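Local structure of elastinolytic metalloprotease (Pseudoalteromonas sp. CF6-2, 6IK4) at residues Met5-Ser10 and Leu33-Gly38; Val119-Leu124 and Arg135-Tyr140. The protein probably acts as a zinc-dependent M23-family metalloendopeptidase with elastinolytic activity, probably also acting on bacterial peptidoglycan, through the zinc-binding domain present here. All coordinates share one frame; numbering follows the deposited sequence.

Interaction 1: residues Met5-Ser10 and Leu33-Gly38; sequences MNLPWS and LDFNNG. With ZN (zinc ion), chain B.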
ATOM      1  N   MET A   5       0.266  -9.225   7.395  1.00 13.21           N
ATOM      2  CA  MET A   5      -0.385  -8.234   6.545  1.00 13.87           C
ATOM      3  C   MET A   5      -1.270  -8.924   5.523  1.00 13.92           C
ATOM      4  O   MET A   5      -0.915  -9.984   5.009  1.00 11.94           O
ATOM      5  CB  MET A   5       0.620  -7.402   5.738  1.00 14.22           C
ATOM      6  CG  MET A   5       1.724  -6.738   6.473  1.00 22.48           C
ATOM      7  SD  MET A   5       2.447  -5.569   5.321  1.00 19.09           S
ATOM      8  CE  MET A   5       3.658  -6.548   4.446  1.00 18.07           C
ATOM      9  N   ASN A   6      -2.390  -8.283   5.185  1.00 10.65           N
ATOM     10  CA  ASN A   6      -3.215  -8.695   4.050  1.00 10.61           C
ATOM     11  C   ASN A   6      -3.214  -7.603   2.996  1.00 11.00           C
ATOM     12  O   ASN A   6      -3.048  -6.423   3.315  1.00 10.65           O
ATOM     13  CB  ASN A   6      -4.663  -8.973   4.456  1.00 11.67           C
ATOM     14  CG  ASN A   6      -4.772  -9.915   5.644  1.00 25.11           C
ATOM     15  OD1 ASN A   6      -4.233 -11.017   5.627  1.00 23.02           O
ATOM     16  ND2 ASN A   6      -5.475  -9.477   6.686  1.00 21.78           N
ATOM     17  N   LEU A   7      -3.417  -7.996   1.740  1.00 10.18           N
ATOM     18  CA  LEU A   7      -3.635  -6.999   0.699  1.00 10.14           C
ATOM     19  C   LEU A   7      -4.841  -6.142   1.068  1.00 10.65           C
ATOM     20  O   LEU A   7      -5.836  -6.665   1.585  1.00 11.81           O
ATOM     21  CB  LEU A   7      -3.863  -7.669  -0.657  1.00 11.53           C
ATOM     22  CG  LEU A   7      -2.645  -8.443  -1.163  1.00 10.57           C
ATOM     23  CD1 LEU A   7      -3.069  -9.414  -2.276  1.00 12.57           C
ATOM     24  CD2 LEU A   7      -1.571  -7.484  -1.667  1.00 10.07           C
ATOM     25  N   PRO A   8      -4.794  -4.824   0.808  1.00 10.33           N
ATOM     26  CA  PRO A   8      -5.838  -3.925   1.327  1.00 12.00           C
ATOM     27  C   PRO A   8      -7.136  -3.923   0.527  1.00 14.36           C
ATOM     28  O   PRO A   8      -7.736  -2.864   0.301  1.00 14.97           O
ATOM     29  CB  PRO A   8      -5.147  -2.557   1.294  1.00 12.40           C
ATOM     30  CG  PRO A   8      -4.180  -2.664   0.135  1.00 11.55           C
ATOM     31  CD  PRO A   8      -3.668  -4.087   0.206  1.00 11.53           C
ATOM     32  N   TRP A   9      -7.593  -5.107   0.123  1.00 12.69           N
ATOM     33  CA  TRP A   9      -8.890  -5.275  -0.517  1.00 12.77           C
ATOM     34  C   TRP A   9      -9.438  -6.644  -0.132  1.00 15.46           C
ATOM     35  O   TRP A   9      -8.786  -7.425   0.572  1.00 12.55           O
ATOM     36  CB  TRP A   9      -8.797  -5.081  -2.034  1.00 13.64           C
ATOM     37  CG  TRP A   9      -7.765  -5.918  -2.752  1.00 10.01           C
ATOM     38  CD1 TRP A   9      -7.935  -7.171  -3.271  1.00 13.74           C
ATOM     39  CD2 TRP A   9      -6.426  -5.526  -3.081  1.00 10.44           C
ATOM     40  NE1 TRP A   9      -6.770  -7.597  -3.879  1.00 14.83           N
ATOM     41  CE2 TRP A   9      -5.830  -6.602  -3.775  1.00 10.07           C
ATOM     42  CE3 TRP A   9      -5.660  -4.378  -2.832  1.00 13.36           C
ATOM     43  CZ2 TRP A   9      -4.506  -6.557  -4.232  1.00 12.25           C
ATOM     44  CZ3 TRP A   9      -4.345  -4.330  -3.303  1.00  9.63           C
ATOM     45  CH2 TRP A   9      -3.784  -5.412  -3.980  1.00 10.74           C
ATOM     46  N   SER A  10     -10.658  -6.925  -0.573  1.00 12.49           N
ATOM     47  CA  SER A  10     -11.396  -8.064  -0.050  1.00 16.78           C
ATOM     48  C   SER A  10     -10.919  -9.379  -0.649  1.00 15.07           C
ATOM     49  O   SER A  10     -10.430  -9.440  -1.781  1.00 15.51           O
ATOM     50  CB  SER A  10     -12.895  -7.888  -0.305  1.00 22.30           C
ATOM     51  OG  SER A  10     -13.383  -6.809   0.472  1.00 20.21           O
ATOM     52  N   LEU A  33       4.634   0.098  -2.386  1.00 11.07           N
ATOM     53  CA  LEU A  33       3.946  -0.377  -3.582  1.00 10.06           C
ATOM     54  C   LEU A  33       2.812   0.580  -3.891  1.00 11.19           C
ATOM     55  O   LEU A  33       2.185   1.116  -2.974  1.00 11.37           O
ATOM     56  CB  LEU A  33       3.378  -1.796  -3.378  1.00 10.56           C
ATOM     57  CG  LEU A  33       4.406  -2.905  -3.155  1.00 15.46           C
ATOM     58  CD1 LEU A  33       3.745  -4.107  -2.480  1.00  9.07           C
ATOM     59  CD2 LEU A  33       5.045  -3.319  -4.488  1.00 13.52           C
ATOM     60  N   ASP A  34       2.547   0.803  -5.179  1.00 11.19           N
ATOM     61  CA  ASP A  34       1.387   1.578  -5.606  1.00 10.04           C
ATOM     62  C   ASP A  34       0.293   0.613  -6.062  1.00  9.23           C
ATOM     63  O   ASP A  34       0.509  -0.176  -6.986  1.00 10.91           O
ATOM     64  CB  ASP A  34       1.764   2.551  -6.727  1.00 10.11           C
ATOM     65  CG  ASP A  34       2.765   3.592  -6.269  1.00 14.16           C
ATOM     66  OD1 ASP A  34       2.823   3.850  -5.056  1.00  9.75           O
ATOM     67  OD2 ASP A  34       3.485   4.161  -7.112  1.00 15.30           O
ATOM     68  N   PHE A  35      -0.863   0.655  -5.391  1.00  9.69           N
ATOM     69  CA  PHE A  35      -2.002  -0.213  -5.687  1.00 10.64           C
ATOM     70  C   PHE A  35      -3.136   0.589  -6.316  1.00 11.77           C
ATOM     71  O   PHE A  35      -3.434   1.700  -5.868  1.00  9.77           O
ATOM     72  CB  PHE A  35      -2.575  -0.863  -4.423  1.00  9.88           C
ATOM     73  CG  PHE A  35      -1.652  -1.818  -3.723  1.00  8.55           C
ATOM     74  CD1 PHE A  35      -0.943  -2.779  -4.425  1.00  9.04           C
ATOM     75  CD2 PHE A  35      -1.517  -1.760  -2.351  1.00 12.77           C
ATOM     76  CE1 PHE A  35      -0.124  -3.671  -3.770  1.00 12.32           C
ATOM     77  CE2 PHE A  35      -0.688  -2.636  -1.680  1.00 15.03           C
ATOM     78  CZ  PHE A  35       0.009  -3.600  -2.384  1.00 10.48           C
ATOM     79  N   ASN A  36      -3.815   0.003  -7.307  1.00 10.73           N
ATOM     80  CA  ASN A  36      -5.051   0.611  -7.800  1.00 12.99           C
ATOM     81  C   ASN A  36      -5.953  -0.482  -8.359  1.00 12.44           C
ATOM     82  O   ASN A  36      -5.476  -1.538  -8.779  1.00 13.26           O
ATOM     83  CB  ASN A  36      -4.766   1.695  -8.848  1.00 10.77           C
ATOM     84  CG  ASN A  36      -4.532   1.125 -10.250  1.00 15.78           C
ATOM     85  OD1 ASN A  36      -5.464   0.999 -11.043  1.00 14.35           O
ATOM     86  ND2 ASN A  36      -3.279   0.794 -10.562  1.00 12.26           N
ATOM     87  N   ASN A  37      -7.266  -0.237  -8.355  1.00  9.95           N
ATOM     88  CA  ASN A  37      -8.196  -1.265  -8.809  1.00 12.07           C
ATOM     89  C   ASN A  37      -8.647  -1.063 -10.249  1.00 16.05           C
ATOM     90  O   ASN A  37      -9.601  -1.716 -10.679  1.00 14.62           O
ATOM     91  CB  ASN A  37      -9.420  -1.341  -7.885  1.00 11.75           C
ATOM     92  CG  ASN A  37     -10.422  -0.223  -8.128  1.00 16.61           C
ATOM     93  OD1 ASN A  37     -10.095   0.833  -8.678  1.00 14.21           O
ATOM     94  ND2 ASN A  37     -11.667  -0.450  -7.689  1.00 18.12           N
ATOM     95  N   GLY A  38      -8.006  -0.167 -10.995  1.00 14.84           N
ATOM     96  CA  GLY A  38      -8.383   0.021 -12.385  1.00 19.10           C
ATOM     97  C   GLY A  38      -9.648   0.822 -12.609  1.00 22.32           C
ATOM     98  O   GLY A  38     -10.275   0.690 -13.667  1.00 20.91           O
TER
HETATM   99 ZN    ZN B 201       4.424   4.985  -4.551  1.00 14.95          ZN
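The six-membered ring of Trp-9 stands with its edge on one face of the Phe-35 ring. The stack is T-shaped, with planes at 84° and centroids 5.1 Å apart. The touching edge is CZ3 and CH2. CZ3 lies 3.7 Å from Phe-35 CG, so the indole meets the inner end of the phenyl, near CB. Trp-9 reaches it with CG set between its own backbone N and carbonyl carbon (chi1 53°). Leu-7 CB packs on one face of the same indole. Pro-8 crosses Phe-35 at about a right angle, and its CG is 3.8 Å from Phe-35 CD2. Leu-7 CD2 adds a looser touch at Phe-35 CZ, 4.3 Å away. The contact joins the loop before strand 14-17 to strand 32-36 of the antiparallel sheet of the M23 peptidase fold. That strand also carries a zinc ligand: Asp-34 OD1 binds the zinc ion at 2.0 Å. With an alanine at Phe-35, the Trp-9 edge would probably lose the ring face it packs on, and a gap would probably open beside Pro-8. At the end of the strand, Asn-36 OD1 accepts a hydrogen bond from Gly-38 N at 2.8 Å, forming an Asx turn.

Interaction 2: residues Val119-Leu124 and Arg135-Tyr140; sequences VHFTLL and RYISNY. With ZN (zinc ion), chain B.
The touching parts of segment 119-124, on strand 119-125, and segment 135-140 run 136° apart, and no hydrogen bond joins them; their nearest CA atoms, those of Leu-123 and Arg-135, are 9.5 Å apart. Side chains bridge this distance at two points. Phe-121 and Ile-137 approach from opposite directions. The methyl CD1 of Ile-137 meets the outer part of the phenyl obliquely, 4.1 Å from Phe-121 CE2 and equally near CZ. Ile-137 is extended to get there, with CG1 anti to N (chi1 -172°). The second point is Leu-123 with Arg-135, which cross at about a right angle. Leu-123 CD2 lies 3.9 Å from Arg-135 CG and also close to CD, so the methyl rests on the aliphatic part of the arginine. The arginine chain bends at chi2 (-78°), then runs on straight to its guanidinium. Ile-137 also opens a type I' turn, closed by Tyr-140 N to Ile-137 O at 2.8 Å. Next to Phe-121, His-120 ND1 binds the zinc ion at 2.0 Å. The turn links strands 136-137 and 140-143 as a tight beta hairpin at one edge of the small four-stranded antiparallel sheet; Arg-135 and Ile-137, leading into it, pack on the M23-fold strand that brings His-120 to the metal.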
ATOM      1  N   VAL A 119      -3.214   4.213  -4.249  1.00 10.05           N
ATOM      2  CA  VAL A 119      -2.674   4.386  -2.898  1.00 10.14           C
ATOM      3  C   VAL A 119      -1.200   4.000  -2.915  1.00 11.77           C
ATOM      4  O   VAL A 119      -0.821   2.978  -3.498  1.00 11.40           O
ATOM      5  CB  VAL A 119      -3.459   3.567  -1.856  1.00 11.06           C
ATOM      6  CG1 VAL A 119      -3.508   2.083  -2.227  1.00 11.50           C
ATOM      7  CG2 VAL A 119      -2.833   3.748  -0.460  1.00  9.61           C
ATOM      8  N   HIS A 120      -0.364   4.859  -2.335  1.00  9.21           N
ATOM      9  CA  HIS A 120       1.047   4.590  -2.108  1.00 11.64           C
ATOM     10  C   HIS A 120       1.139   3.914  -0.748  1.00 11.28           C
ATOM     11  O   HIS A 120       0.889   4.549   0.277  1.00 11.70           O
ATOM     12  CB  HIS A 120       1.831   5.908  -2.158  1.00 11.10           C
ATOM     13  CG  HIS A 120       3.261   5.815  -1.716  1.00 11.29           C
ATOM     14  ND1 HIS A 120       4.278   5.418  -2.556  1.00 10.94           N
ATOM     15  CD2 HIS A 120       3.851   6.138  -0.540  1.00 12.94           C
ATOM     16  CE1 HIS A 120       5.431   5.478  -1.910  1.00 17.27           C
ATOM     17  NE2 HIS A 120       5.199   5.911  -0.684  1.00 12.28           N
ATOM     18  N   PHE A 121       1.471   2.627  -0.747  1.00  9.89           N
ATOM     19  CA  PHE A 121       1.437   1.764   0.436  1.00  8.80           C
ATOM     20  C   PHE A 121       2.863   1.469   0.895  1.00 10.97           C
ATOM     21  O   PHE A 121       3.671   0.991   0.101  1.00 13.16           O
ATOM     22  CB  PHE A 121       0.693   0.477   0.067  1.00 10.30           C
ATOM     23  CG  PHE A 121       0.689  -0.592   1.129  1.00 14.60           C
ATOM     24  CD1 PHE A 121      -0.273  -0.597   2.128  1.00 15.55           C
ATOM     25  CD2 PHE A 121       1.594  -1.643   1.067  1.00 10.57           C
ATOM     26  CE1 PHE A 121      -0.301  -1.610   3.087  1.00 15.88           C
ATOM     27  CE2 PHE A 121       1.577  -2.653   2.023  1.00 13.06           C
ATOM     28  CZ  PHE A 121       0.626  -2.636   3.027  1.00 14.45           C
ATOM     29  N   THR A 122       3.165   1.711   2.181  1.00 10.90           N
ATOM     30  CA  THR A 122       4.538   1.635   2.686  1.00 11.61           C
ATOM     31  C   THR A 122       4.595   0.802   3.960  1.00  9.85           C
ATOM     32  O   THR A 122       3.745   0.962   4.839  1.00 11.79           O
ATOM     33  CB  THR A 122       5.106   3.042   2.991  1.00 12.32           C
ATOM     34  OG1 THR A 122       5.018   3.870   1.823  1.00 13.47           O
ATOM     35  CG2 THR A 122       6.585   2.982   3.519  1.00 11.75           C
ATOM     36  N   LEU A 123       5.612  -0.060   4.063  1.00  8.38           N
ATOM     37  CA  LEU A 123       5.883  -0.835   5.275  1.00 10.10           C
ATOM     38  C   LEU A 123       6.958  -0.142   6.107  1.00 10.59           C
ATOM     39  O   LEU A 123       8.013   0.241   5.580  1.00 11.19           O
ATOM     40  CB  LEU A 123       6.341  -2.256   4.933  1.00 10.27           C
ATOM     41  CG  LEU A 123       6.661  -3.162   6.135  1.00 10.09           C
ATOM     42  CD1 LEU A 123       5.388  -3.468   6.944  1.00  9.84           C
ATOM     43  CD2 LEU A 123       7.347  -4.471   5.697  1.00 12.92           C
ATOM     44  N   LEU A 124       6.712  -0.026   7.412  1.00 10.49           N
ATOM     45  CA  LEU A 124       7.646   0.608   8.317  1.00 10.76           C
ATOM     46  C   LEU A 124       7.876  -0.300   9.515  1.00 10.33           C
ATOM     47  O   LEU A 124       7.051  -1.158   9.834  1.00 12.07           O
ATOM     48  CB  LEU A 124       7.130   1.973   8.803  1.00 10.23           C
ATOM     49  CG  LEU A 124       6.804   3.019   7.740  1.00 13.35           C
ATOM     50  CD1 LEU A 124       5.334   2.996   7.435  1.00 18.25           C
ATOM     51  CD2 LEU A 124       7.230   4.400   8.216  1.00 18.92           C
ATOM     52  N   ARG A 135       9.278 -10.052   2.528  1.00 12.37           N
ATOM     53  CA  ARG A 135       8.140  -9.904   3.423  1.00 12.09           C
ATOM     54  C   ARG A 135       6.919 -10.549   2.762  1.00 12.38           C
ATOM     55  O   ARG A 135       6.933 -10.866   1.573  1.00 14.85           O
ATOM     56  CB  ARG A 135       7.878  -8.428   3.735  1.00 12.40           C
ATOM     57  CG  ARG A 135       9.043  -7.688   4.383  1.00 16.94           C
ATOM     58  CD  ARG A 135       9.148  -8.022   5.839  1.00 25.26           C
ATOM     59  NE  ARG A 135      10.288  -7.365   6.465  1.00 33.00           N
ATOM     60  CZ  ARG A 135      10.636  -7.544   7.734  1.00 30.06           C
ATOM     61  NH1 ARG A 135       9.925  -8.361   8.507  1.00 31.41           N
ATOM     62  NH2 ARG A 135      11.694  -6.910   8.229  1.00 37.99           N
ATOM     63  N   TYR A 136       5.857 -10.745   3.542  1.00 10.84           N
ATOM     64  CA  TYR A 136       4.678 -11.463   3.076  1.00  8.85           C
ATOM     65  C   TYR A 136       3.432 -10.601   3.205  1.00 12.00           C
ATOM     66  O   TYR A 136       3.290  -9.831   4.159  1.00 12.46           O
ATOM     67  CB  TYR A 136       4.485 -12.768   3.849  1.00 10.58           C
ATOM     68  CG  TYR A 136       5.464 -13.817   3.408  1.00 13.55           C
ATOM     69  CD1 TYR A 136       6.765 -13.824   3.890  1.00 14.58           C
ATOM     70  CD2 TYR A 136       5.093 -14.793   2.497  1.00 11.22           C
ATOM     71  CE1 TYR A 136       7.677 -14.791   3.478  1.00 18.76           C
ATOM     72  CE2 TYR A 136       5.999 -15.769   2.082  1.00 15.72           C
ATOM     73  CZ  TYR A 136       7.287 -15.754   2.572  1.00 18.77           C
ATOM     74  OH  TYR A 136       8.192 -16.717   2.150  1.00 19.97           O
ATOM     75  N   ILE A 137       2.523 -10.741   2.239  1.00 13.73           N
ATOM     76  CA  ILE A 137       1.226 -10.079   2.318  1.00 11.16           C
ATOM     77  C   ILE A 137       0.197 -11.019   1.690  1.00 11.85           C
ATOM     78  O   ILE A 137       0.382 -11.493   0.561  1.00 11.10           O
ATOM     79  CB  ILE A 137       1.283  -8.679   1.655  1.00 11.28           C
ATOM     80  CG1 ILE A 137      -0.020  -7.895   1.900  1.00 12.45           C
ATOM     81  CG2 ILE A 137       1.647  -8.760   0.166  1.00 12.10           C
ATOM     82  CD1 ILE A 137       0.080  -6.399   1.556  1.00 13.60           C
ATOM     83  N   SER A 138      -0.854 -11.366   2.445  1.00 11.38           N
ATOM     84  CA  SER A 138      -1.844 -12.359   1.999  1.00 12.79           C
ATOM     85  C   SER A 138      -1.159 -13.645   1.531  1.00 11.62           C
ATOM     86  O   SER A 138      -1.579 -14.283   0.564  1.00 12.18           O
ATOM     87  CB  SER A 138      -2.749 -11.787   0.902  1.00 11.77           C
ATOM     88  OG  SER A 138      -3.632 -10.812   1.434  1.00 12.05           O
ATOM     89  N   ASN A 139      -0.094 -14.027   2.235  1.00 11.11           N
ATOM     90  CA  ASN A 139       0.717 -15.218   1.991  1.00  8.88           C
ATOM     91  C   ASN A 139       1.556 -15.134   0.718  1.00 10.51           C
ATOM     92  O   ASN A 139       2.282 -16.084   0.427  1.00 11.63           O
ATOM     93  CB  ASN A 139      -0.121 -16.509   1.944  1.00 11.18           C
ATOM     94  CG  ASN A 139      -0.904 -16.746   3.225  1.00 14.39           C
ATOM     95  OD1 ASN A 139      -0.566 -16.228   4.288  1.00 18.32           O
ATOM     96  ND2 ASN A 139      -1.957 -17.543   3.122  1.00 16.20           N
ATOM     97  N   TYR A 140       1.477 -14.046  -0.060  1.00 10.30           N
ATOM     98  CA  TYR A 140       2.450 -13.831  -1.130  1.00  8.45           C
ATOM     99  C   TYR A 140       3.794 -13.425  -0.544  1.00 12.15           C
ATOM    100  O   TYR A 140       3.856 -12.528   0.298  1.00 12.46           O
ATOM    101  CB  TYR A 140       2.023 -12.702  -2.058  1.00  7.86           C
ATOM    102  CG  TYR A 140       0.839 -12.973  -2.942  1.00 11.13           C
ATOM    103  CD1 TYR A 140       1.008 -13.549  -4.196  1.00 11.79           C
ATOM    104  CD2 TYR A 140      -0.434 -12.590  -2.553  1.00 12.33           C
ATOM    105  CE1 TYR A 140      -0.073 -13.767  -5.030  1.00 12.83           C
ATOM    106  CE2 TYR A 140      -1.528 -12.809  -3.380  1.00 10.39           C
ATOM    107  CZ  TYR A 140      -1.339 -13.397  -4.613  1.00 12.38           C
ATOM    108  OH  TYR A 140      -2.419 -13.617  -5.427  1.00 13.80           O
TER
HETATM  109 ZN    ZN B 201       4.424   4.985  -4.551  1.00 14.95          ZN

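Interactions 1 and 2 have centres about 9 Å apart and follow one another along the chain. Strands 32-36 and 119-125 are neighbours in the antiparallel sheet, and Leu-33 O lies 2.8 Å from Phe-121 N in a probable hydrogen bond. The rings of Phe-35 and Phe-121 also meet, so the two apolar contacts are continuous. Segments 5-10 and 135-140 touch as well: Leu-7 N is 2.8 Å from Ser-138 OG, probably hydrogen bonded, and Met-5 packs on Ile-137. Each strand supplies a zinc ligand, Asp-34 from interaction 1 and His-120 from interaction 2. His-21 is the third protein ligand. The predicted active-site residue His-118 lies about 6 Å from Phe-35, between side chains.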